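Local coordinates for ribosomal-protein-serine acetyltransferase, putative (Vibrio cholerae O1 biovar eltor, PDB 2FCK), which may acetylate the N-terminal serine or alanine of a protein, as some GNAT-family enzymes do, although its own function is not established, at residues Ala155-Ala161 with Ala173-Leu179; Asn97-Tyr103 with Glu131-Ile137. All coordinates share one frame; numbering follows the deposited sequence.

How the contacts relate
The contacts follow each other along the chain and neither nest nor cross. Contact 2 comes first. Strand 98-105 runs out, the chain returns through helices 107-110 and 114-129, and strand 134-139 comes back parallel to it, closing a long crossover. After helix 144-152, contact 1 closes a shorter turn in which strand 156-164 folds back antiparallel onto strand 170-179. Strand 170-179 also pairs with strand 134-139, so both contacts belong to one sheet. Phe-177 N lies 2.8 Å from Ile-137 O, a probable hydrogen bond. A salt bridge of 2.8 Å joins Glu-158 OE1 to Arg-134 NH2. Both contacts also touch the second subunit.

Contact 1 (Ala155-Ala161 with Ala173-Leu179); sequences ANREQLA and AGIVFSL. With NO3 (nitrate ion), chain F.
This antiparallel hairpin near the C terminus of the GNAT fold pairs Ala-155 to Ala-161 with Ala-173 to Leu-179, and a beta bulge interrupts it. Asn-156 N and Ser-178 O bond at 2.8 Å. Asn-156 O returns a bond from Ser-178 N. Between Arg-157 and Leu-160 the register slips by one residue. Val-176 therefore bonds through O to Glu-158 N and through N to Gln-159 O. Beyond the bulge, Ala-161 and Gly-174 form another hydrogen-bonded pair.

Arg-157, Leu-160, Ile-175 and Phe-177 share one face. Arg-157 CB lies 3.6 Å from Phe-177 CE1. With chi1 at 176° the Arg-157 chain runs past Phe-177, and a bend at chi3 lays the guanidinium over Ile-175. The CG2 of Ile-175 sits under the centre of one guanidinium face, 3.7 Å from Arg-157 CZ. NH1 points to a nitrate ion, probably from the crystallisation liquor, with a 3.1 Å bond to O1 and a weak one to O3, which lies in the guanidinium plane. Helix 144-152 packs on this face too, against Phe-177 and Ile-175.

Ser-178 lies on the other face. Its OG donates to Glu-158 OE2 at 3.0 Å, approaching from above the carboxylate plane. Glu-158 has two deposited conformers, so this bond is less certain than the backbone ones. The other oxygen, OE1, pairs with Arg-134. A water donates to Ser-178 OG at 2.7 Å and accepts from Asn-156 ND2. The hydroxyl is thus both donor and acceptor. The salt bridge to Arg-134 would probably keep the carboxylate ionised, and in this conformer the hydroxyl adds to its hold.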
ATOM      1  N   ALA A 155      18.019   4.236   3.024  1.00 44.27           N
ATOM      2  CA  ALA A 155      16.717   4.712   2.537  1.00 43.76           C
ATOM      3  C   ALA A 155      16.843   6.136   2.079  1.00 43.40           C
ATOM      4  O   ALA A 155      17.772   6.855   2.480  1.00 44.01           O
ATOM      5  CB  ALA A 155      15.596   4.555   3.592  1.00 43.72           C
ATOM      6  N   ASN A 156      15.935   6.522   1.186  1.00 43.41           N
ATOM      7  CA  ASN A 156      15.909   7.893   0.711  1.00 44.46           C
ATOM      8  C   ASN A 156      14.652   8.580   1.200  1.00 43.76           C
ATOM      9  O   ASN A 156      13.554   8.065   1.030  1.00 43.78           O
ATOM     10  CB  ASN A 156      15.953   7.910  -0.813  1.00 47.25           C
ATOM     11  CG  ASN A 156      17.298   7.415  -1.347  1.00 51.57           C
ATOM     12  OD1 ASN A 156      18.370   7.832  -0.889  1.00 57.80           O
ATOM     13  ND2 ASN A 156      17.241   6.493  -2.299  1.00 58.73           N
ATOM     14  N   ARG A 157      14.805   9.749   1.795  1.00 42.39           N
ATOM     15  CA  ARG A 157      13.613  10.457   2.250  1.00 42.76           C
ATOM     16  C   ARG A 157      12.845  11.010   1.079  1.00 42.18           C
ATOM     17  O   ARG A 157      13.434  11.590   0.140  1.00 40.90           O
ATOM     18  CB  ARG A 157      14.031  11.580   3.208  1.00 43.69           C
ATOM     19  CG  ARG A 157      12.881  12.448   3.668  1.00 45.72           C
ATOM     20  CD  ARG A 157      13.403  13.788   4.117  1.00 51.58           C
ATOM     21  NE  ARG A 157      12.968  14.032   5.492  1.00 54.31           N
ATOM     22  CZ  ARG A 157      11.830  14.656   5.792  1.00 54.07           C
ATOM     23  NH1 ARG A 157      11.473  14.830   7.058  1.00 55.96           N
ATOM     24  NH2 ARG A 157      11.057  15.098   4.823  1.00 55.74           N
ATOM     25  N   GLU A 158      11.526  10.832   1.134  0.50 40.96           N
ATOM     26  CA  GLU A 158      10.639  11.473   0.201  0.50 42.19           C
ATOM     27  C   GLU A 158       9.781  12.419   1.022  0.50 42.19           C
ATOM     28  O   GLU A 158      10.268  13.337   1.672  0.50 42.62           O
ATOM     29  CB  GLU A 158       9.806  10.444  -0.594  0.50 41.37           C
ATOM     30  CG  GLU A 158      10.717   9.564  -1.503  0.50 42.92           C
ATOM     31  CD  GLU A 158      10.023   8.439  -2.232  0.50 42.60           C
ATOM     32  OE1 GLU A 158       8.786   8.306  -2.118  0.50 45.08           O
ATOM     33  OE2 GLU A 158      10.728   7.691  -2.956  0.50 42.15           O
ATOM     34  N   GLN A 159       8.499  12.154   1.048  0.50 44.09           N
ATOM     35  CA  GLN A 159       7.559  13.137   1.455  0.50 43.21           C
ATOM     36  C   GLN A 159       7.250  13.182   2.949  0.50 43.05           C
ATOM     37  O   GLN A 159       7.421  12.188   3.663  0.50 42.92           O
ATOM     38  CB  GLN A 159       6.280  12.894   0.665  0.50 44.64           C
ATOM     39  CG  GLN A 159       5.473  14.111   0.498  0.50 45.60           C
ATOM     40  CD  GLN A 159       5.809  14.940  -0.721  0.50 47.01           C
ATOM     41  OE1 GLN A 159       5.084  15.872  -1.038  0.50 49.59           O
ATOM     42  NE2 GLN A 159       6.898  14.622  -1.401  0.50 47.41           N
ATOM     43  N   LEU A 160       6.802  14.349   3.412  1.00 42.27           N
ATOM     44  CA  LEU A 160       6.052  14.420   4.625  1.00 43.46           C
ATOM     45  C   LEU A 160       4.590  14.308   4.138  1.00 43.05           C
ATOM     46  O   LEU A 160       4.094  15.216   3.448  1.00 44.97           O
ATOM     47  CB  LEU A 160       6.234  15.806   5.260  1.00 44.49           C
ATOM     48  CG  LEU A 160       5.429  16.068   6.539  1.00 46.61           C
ATOM     49  CD1 LEU A 160       5.747  15.037   7.566  1.00 47.47           C
ATOM     50  CD2 LEU A 160       5.814  17.484   7.097  1.00 46.10           C
ATOM     51  N   ALA A 161       3.943  13.220   4.486  1.00 45.14           N
ATOM     52  CA  ALA A 161       2.628  12.876   3.926  1.00 46.08           C
ATOM     53  C   ALA A 161       1.533  12.942   4.994  1.00 47.07           C
ATOM     54  O   ALA A 161       1.579  12.194   5.974  1.00 48.37           O
ATOM     55  CB  ALA A 161       2.723  11.516   3.356  1.00 46.36           C
ATOM     56  N   ALA A 173       0.446  12.635  10.185  1.00 48.74           N
ATOM     57  CA  ALA A 173       1.410  12.922   9.100  1.00 47.82           C
ATOM     58  C   ALA A 173       2.682  12.123   9.358  1.00 48.07           C
ATOM     59  O   ALA A 173       3.190  12.088  10.502  1.00 46.69           O
ATOM     60  CB  ALA A 173       1.705  14.364   9.036  1.00 48.09           C
ATOM     61  N   GLY A 174       3.139  11.378   8.346  1.00 45.65           N
ATOM     62  CA  GLY A 174       4.394  10.586   8.464  1.00 45.19           C
ATOM     63  C   GLY A 174       5.368  10.874   7.346  1.00 44.38           C
ATOM     64  O   GLY A 174       4.996  11.296   6.251  1.00 44.69           O
ATOM     65  N   ILE A 175       6.658  10.707   7.659  1.00 43.56           N
ATOM     66  CA  ILE A 175       7.680  10.871   6.650  1.00 42.94           C
ATOM     67  C   ILE A 175       7.885   9.537   5.943  1.00 41.09           C
ATOM     68  O   ILE A 175       8.131   8.499   6.570  1.00 42.53           O
ATOM     69  CB  ILE A 175       9.043  11.242   7.284  1.00 42.44           C
ATOM     70  CG1 ILE A 175       8.916  12.464   8.201  1.00 43.05           C
ATOM     71  CG2 ILE A 175      10.061  11.370   6.147  1.00 42.06           C
ATOM     72  CD1 ILE A 175      10.161  12.698   9.145  1.00 46.08           C
ATOM     73  N   VAL A 176       7.783   9.573   4.625  1.00 41.18           N
ATOM     74  CA  VAL A 176       7.972   8.389   3.797  1.00 39.90           C
ATOM     75  C   VAL A 176       9.416   8.314   3.319  1.00 40.01           C
ATOM     76  O   VAL A 176       9.915   9.281   2.728  1.00 40.92           O
ATOM     77  CB  VAL A 176       7.026   8.497   2.559  1.00 39.74           C
ATOM     78  CG1 VAL A 176       7.285   7.360   1.579  1.00 40.59           C
ATOM     79  CG2 VAL A 176       5.579   8.585   3.057  1.00 39.94           C
ATOM     80  N   PHE A 177      10.064   7.180   3.610  1.00 40.25           N
ATOM     81  CA  PHE A 177      11.368   6.868   3.035  1.00 40.87           C
ATOM     82  C   PHE A 177      11.183   5.686   2.080  1.00 43.04           C
ATOM     83  O   PHE A 177      10.351   4.791   2.354  1.00 43.15           O
ATOM     84  CB  PHE A 177      12.345   6.435   4.144  1.00 42.62           C
ATOM     85  CG  PHE A 177      12.654   7.510   5.138  1.00 41.76           C
ATOM     86  CD1 PHE A 177      13.826   8.249   5.048  1.00 42.71           C
ATOM     87  CD2 PHE A 177      11.747   7.772   6.174  1.00 42.26           C
ATOM     88  CE1 PHE A 177      14.103   9.237   5.986  1.00 42.79           C
ATOM     89  CE2 PHE A 177      11.995   8.734   7.135  1.00 42.67           C
ATOM     90  CZ  PHE A 177      13.196   9.511   7.016  1.00 42.76           C
ATOM     91  N   SER A 178      12.022   5.610   1.041  1.00 42.40           N
ATOM     92  CA  SER A 178      11.981   4.483   0.132  1.00 43.22           C
ATOM     93  C   SER A 178      13.324   3.775   0.015  1.00 43.50           C
ATOM     94  O   SER A 178      14.383   4.363   0.230  1.00 44.25           O
ATOM     95  CB  SER A 178      11.549   4.939  -1.276  1.00 43.52           C
ATOM     96  OG  SER A 178      12.607   5.670  -1.870  1.00 44.46           O
ATOM     97  N   LEU A 179      13.237   2.502  -0.354  1.00 45.19           N
ATOM     98  CA  LEU A 179      14.400   1.726  -0.761  1.00 45.67           C
ATOM     99  C   LEU A 179      14.047   1.052  -2.078  1.00 46.05           C
ATOM    100  O   LEU A 179      12.927   0.524  -2.223  1.00 46.37           O
ATOM    101  CB  LEU A 179      14.669   0.619   0.283  1.00 45.68           C
ATOM    102  CG  LEU A 179      15.038   1.100   1.675  1.00 47.49           C
ATOM    103  CD1 LEU A 179      14.277   0.339   2.741  1.00 47.31           C
ATOM    104  CD2 LEU A 179      16.492   0.941   1.843  1.00 46.57           C
TER
HETATM  105  N   NO3 F 305       9.325  16.849   8.767  1.00 49.91           N
HETATM  106  O1  NO3 F 305       9.345  17.029   7.368  1.00 49.06           O
HETATM  107  O2  NO3 F 305       8.580  17.703   9.606  1.00 50.74           O
HETATM  108  O3  NO3 F 305      10.053  15.809   9.355  1.00 49.67           O
HETATM  109  O   HOH W   1      15.034   4.996  -2.898  1.00 29.54           O

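Contact 2 (Asn97-Tyr103 with Glu131-Ile137); sequences NMASLGY and ELTRLEI
Asn-97 and Thr-133 meet in the loops that lead into two parallel strands. Asn-97 has positive phi and, with Met-98, faces Tyr-93 in a G1 beta bulge. Its CG is anti to the backbone N (chi1 -164°), carrying the amide across. ND2 donates to Glu-131 O at 3.0 Å, in the carbonyl plane, on a lone pair. It also donates to Thr-133 OG1 at 2.9 Å, tilted 26° from the amide plane. Asn-97 O takes Thr-133 N.

The selenomethionine Met-98 and Arg-134 run side by side. SE lies at the edge of the guanidinium, 3.7 Å from NE. Arg-134 is extended from CG to NE and forms a salt bridge along its own strand, gripping Glu-136 OE2 side-on through NE and NH2, the latter at 2.7 Å. NH2 also pairs with Glu-158, NH1 bonds to Pro-162 O of the second subunit, and Glu-136 OE1 pairs with Arg-164.

The opposite face is apolar. Ala-99 CB packs 3.7 Å from Leu-132 CD1, and Leu-101 CD1 lies 3.9 Å from Leu-135 CD1. Helix 114-129 covers this side. Ile-137 CG2 meets the Tyr-103 ring obliquely, and the hydroxyl bonds to Ser-146 O.

The segment axes lie at 35°, yet backbone bonds keep the strands paired as far as Leu-101. This is a parallel beta-alpha-beta crossover. Its strands probably correspond to the pair that in GNAT enzymes splays apart farther along to take up acetyl-CoA.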
ATOM      1  N   ASN A  97       4.231  -4.325  -6.578  1.00 41.00           N
ATOM      2  CA  ASN A  97       5.396  -5.128  -6.226  1.00 41.51           C
ATOM      3  C   ASN A  97       6.206  -4.478  -5.116  1.00 42.55           C
ATOM      4  O   ASN A  97       7.427  -4.383  -5.208  1.00 41.76           O
ATOM      5  CB  ASN A  97       6.274  -5.370  -7.447  1.00 41.18           C
ATOM      6  CG  ASN A  97       7.259  -6.513  -7.220  1.00 41.56           C
ATOM      7  OD1 ASN A  97       6.941  -7.484  -6.526  1.00 41.20           O
ATOM      8  ND2 ASN A  97       8.473  -6.373  -7.747  1.00 44.41           N
HETATM    9  N   MSE A  98       5.495  -3.983  -4.101  1.00 42.96           N
HETATM   10  CA  MSE A  98       6.078  -3.090  -3.101  1.00 42.73           C
HETATM   11  C   MSE A  98       5.651  -3.589  -1.730  1.00 41.89           C
HETATM   12  O   MSE A  98       4.683  -4.340  -1.640  1.00 43.03           O
HETATM   13  CB  MSE A  98       5.437  -1.679  -3.373  1.00 44.20           C
HETATM   14  CG  MSE A  98       5.905  -0.711  -2.456  1.00 43.95           C
HETATM   15 SE   MSE A  98       5.227   1.041  -3.006  0.80 46.59          SE
HETATM   16  CE  MSE A  98       5.149   1.492  -1.300  1.00 51.63           C
ATOM     17  N   ALA A  99       6.307  -3.159  -0.652  1.00 41.50           N
ATOM     18  CA  ALA A  99       5.764  -3.431   0.677  1.00 40.71           C
ATOM     19  C   ALA A  99       6.106  -2.290   1.639  1.00 41.03           C
ATOM     20  O   ALA A  99       6.966  -1.478   1.346  1.00 42.47           O
ATOM     21  CB  ALA A  99       6.353  -4.795   1.257  1.00 41.02           C
ATOM     22  N   SER A 100       5.433  -2.302   2.779  1.00 43.38           N
ATOM     23  CA  SER A 100       5.575  -1.330   3.886  1.00 45.41           C
ATOM     24  C   SER A 100       6.331  -1.951   5.032  1.00 44.30           C
ATOM     25  O   SER A 100       5.955  -3.022   5.509  1.00 44.14           O
ATOM     26  CB  SER A 100       4.128  -1.030   4.410  1.00 49.66           C
ATOM     27  OG  SER A 100       4.137  -0.728   5.818  1.00 53.02           O
ATOM     28  N   LEU A 101       7.391  -1.286   5.487  1.00 41.76           N
ATOM     29  CA  LEU A 101       8.169  -1.831   6.614  1.00 42.62           C
ATOM     30  C   LEU A 101       8.024  -0.940   7.839  1.00 42.89           C
ATOM     31  O   LEU A 101       7.796   0.315   7.752  1.00 42.80           O
ATOM     32  CB  LEU A 101       9.666  -1.906   6.260  1.00 41.80           C
ATOM     33  CG  LEU A 101      10.089  -2.705   5.032  1.00 43.82           C
ATOM     34  CD1 LEU A 101      11.608  -2.810   5.081  1.00 42.17           C
ATOM     35  CD2 LEU A 101       9.499  -4.085   4.939  1.00 44.34           C
ATOM     36  N   GLY A 102       8.167  -1.578   8.999  1.00 41.93           N
ATOM     37  CA  GLY A 102       8.201  -0.844  10.243  1.00 42.50           C
ATOM     38  C   GLY A 102       9.211  -1.523  11.140  1.00 41.44           C
ATOM     39  O   GLY A 102       9.673  -2.628  10.844  1.00 41.47           O
ATOM     40  N   TYR A 103       9.578  -0.857  12.221  1.00 42.22           N
ATOM     41  CA  TYR A 103      10.545  -1.416  13.148  1.00 40.19           C
ATOM     42  C   TYR A 103      10.603  -0.576  14.427  1.00 43.09           C
ATOM     43  O   TYR A 103      10.169   0.598  14.436  1.00 42.97           O
ATOM     44  CB  TYR A 103      11.998  -1.470  12.549  1.00 40.18           C
ATOM     45  CG  TYR A 103      12.359  -0.123  11.906  1.00 40.44           C
ATOM     46  CD1 TYR A 103      12.945   0.883  12.658  1.00 40.95           C
ATOM     47  CD2 TYR A 103      12.061   0.114  10.573  1.00 41.20           C
ATOM     48  CE1 TYR A 103      13.249   2.165  12.053  1.00 41.61           C
ATOM     49  CE2 TYR A 103      12.349   1.365   9.957  1.00 42.22           C
ATOM     50  CZ  TYR A 103      12.925   2.363  10.704  1.00 43.88           C
ATOM     51  OH  TYR A 103      13.223   3.575  10.082  1.00 44.93           O
ATOM     52  N   GLU A 131      11.610 -10.677  -4.152  1.00 43.61           N
ATOM     53  CA  GLU A 131      11.774  -9.990  -5.445  1.00 44.53           C
ATOM     54  C   GLU A 131      10.913  -8.711  -5.579  1.00 43.93           C
ATOM     55  O   GLU A 131      10.473  -8.360  -6.681  1.00 43.29           O
ATOM     56  CB  GLU A 131      11.512 -10.942  -6.631  1.00 44.88           C
ATOM     57  CG  GLU A 131      12.583 -12.047  -6.781  1.00 46.70           C
ATOM     58  CD  GLU A 131      12.218 -13.072  -7.873  1.00 48.33           C
ATOM     59  OE1 GLU A 131      11.738 -12.652  -8.948  1.00 56.27           O
ATOM     60  OE2 GLU A 131      12.382 -14.281  -7.644  1.00 56.27           O
ATOM     61  N   LEU A 132      10.709  -8.021  -4.450  1.00 43.51           N
ATOM     62  CA  LEU A 132       9.991  -6.760  -4.414  1.00 43.39           C
ATOM     63  C   LEU A 132      10.919  -5.723  -5.046  1.00 43.68           C
ATOM     64  O   LEU A 132      12.153  -5.888  -5.025  1.00 42.89           O
ATOM     65  CB  LEU A 132       9.586  -6.398  -2.976  1.00 41.67           C
ATOM     66  CG  LEU A 132       8.592  -7.350  -2.326  1.00 43.87           C
ATOM     67  CD1 LEU A 132       8.449  -7.030  -0.828  1.00 45.68           C
ATOM     68  CD2 LEU A 132       7.231  -7.383  -3.028  1.00 45.73           C
ATOM     69  N   THR A 133      10.353  -4.689  -5.651  1.00 42.79           N
ATOM     70  CA  THR A 133      11.168  -3.683  -6.325  1.00 44.16           C
ATOM     71  C   THR A 133      11.101  -2.295  -5.670  1.00 43.67           C
ATOM     72  O   THR A 133      11.704  -1.368  -6.152  1.00 44.66           O
ATOM     73  CB  THR A 133      10.878  -3.603  -7.879  1.00 44.12           C
ATOM     74  OG1 THR A 133       9.463  -3.653  -8.122  1.00 44.17           O
ATOM     75  CG2 THR A 133      11.563  -4.779  -8.603  1.00 45.66           C
ATOM     76  N   ARG A 134      10.379  -2.189  -4.558  1.00 43.66           N
ATOM     77  CA  ARG A 134      10.338  -0.973  -3.764  1.00 42.57           C
ATOM     78  C   ARG A 134       9.837  -1.284  -2.360  1.00 42.67           C
ATOM     79  O   ARG A 134       8.881  -2.054  -2.186  1.00 42.05           O
ATOM     80  CB  ARG A 134       9.354   0.034  -4.404  1.00 41.45           C
ATOM     81  CG  ARG A 134       9.221   1.360  -3.638  1.00 42.76           C
ATOM     82  CD  ARG A 134       8.370   2.422  -4.446  1.00 40.31           C
ATOM     83  NE  ARG A 134       7.953   3.532  -3.556  1.00 40.96           N
ATOM     84  CZ  ARG A 134       8.605   4.687  -3.398  1.00 41.81           C
ATOM     85  NH1 ARG A 134       9.691   4.962  -4.108  1.00 41.47           N
ATOM     86  NH2 ARG A 134       8.185   5.570  -2.506  1.00 41.19           N
ATOM     87  N   LEU A 135      10.441  -0.638  -1.357  1.00 42.48           N
ATOM     88  CA  LEU A 135       9.915  -0.721   0.015  1.00 42.87           C
ATOM     89  C   LEU A 135       9.709   0.711   0.526  1.00 42.18           C
ATOM     90  O   LEU A 135      10.514   1.560   0.221  1.00 42.35           O
ATOM     91  CB  LEU A 135      10.928  -1.417   0.931  1.00 41.47           C
ATOM     92  CG  LEU A 135      11.325  -2.855   0.504  1.00 42.44           C
ATOM     93  CD1 LEU A 135      12.512  -3.382   1.357  1.00 41.82           C
ATOM     94  CD2 LEU A 135      10.170  -3.806   0.611  1.00 46.18           C
ATOM     95  N   GLU A 136       8.634   0.934   1.264  1.00 45.63           N
ATOM     96  CA  GLU A 136       8.416   2.207   1.986  1.00 47.11           C
ATOM     97  C   GLU A 136       8.523   2.013   3.522  1.00 49.68           C
ATOM     98  O   GLU A 136       7.955   1.053   4.085  1.00 51.38           O
ATOM     99  CB  GLU A 136       7.070   2.780   1.604  1.00 47.79           C
ATOM    100  CG  GLU A 136       7.192   3.404   0.189  1.00 47.38           C
ATOM    101  CD  GLU A 136       5.904   4.072  -0.304  1.00 49.53           C
ATOM    102  OE1 GLU A 136       4.868   4.046   0.405  1.00 48.40           O
ATOM    103  OE2 GLU A 136       5.941   4.553  -1.460  1.00 45.12           O
ATOM    104  N   ILE A 137       9.216   2.939   4.172  1.00 47.47           N
ATOM    105  CA  ILE A 137       9.232   3.121   5.625  1.00 47.88           C
ATOM    106  C   ILE A 137       8.515   4.414   5.962  1.00 48.34           C
ATOM    107  O   ILE A 137       8.768   5.389   5.258  1.00 46.78           O
ATOM    108  CB  ILE A 137      10.660   3.185   6.090  1.00 48.27           C
ATOM    109  CG1 ILE A 137      11.305   1.804   5.900  1.00 48.39           C
ATOM    110  CG2 ILE A 137      10.779   3.609   7.563  1.00 49.57           C
ATOM    111  CD1 ILE A 137      12.750   1.850   5.896  1.00 44.96           C
TER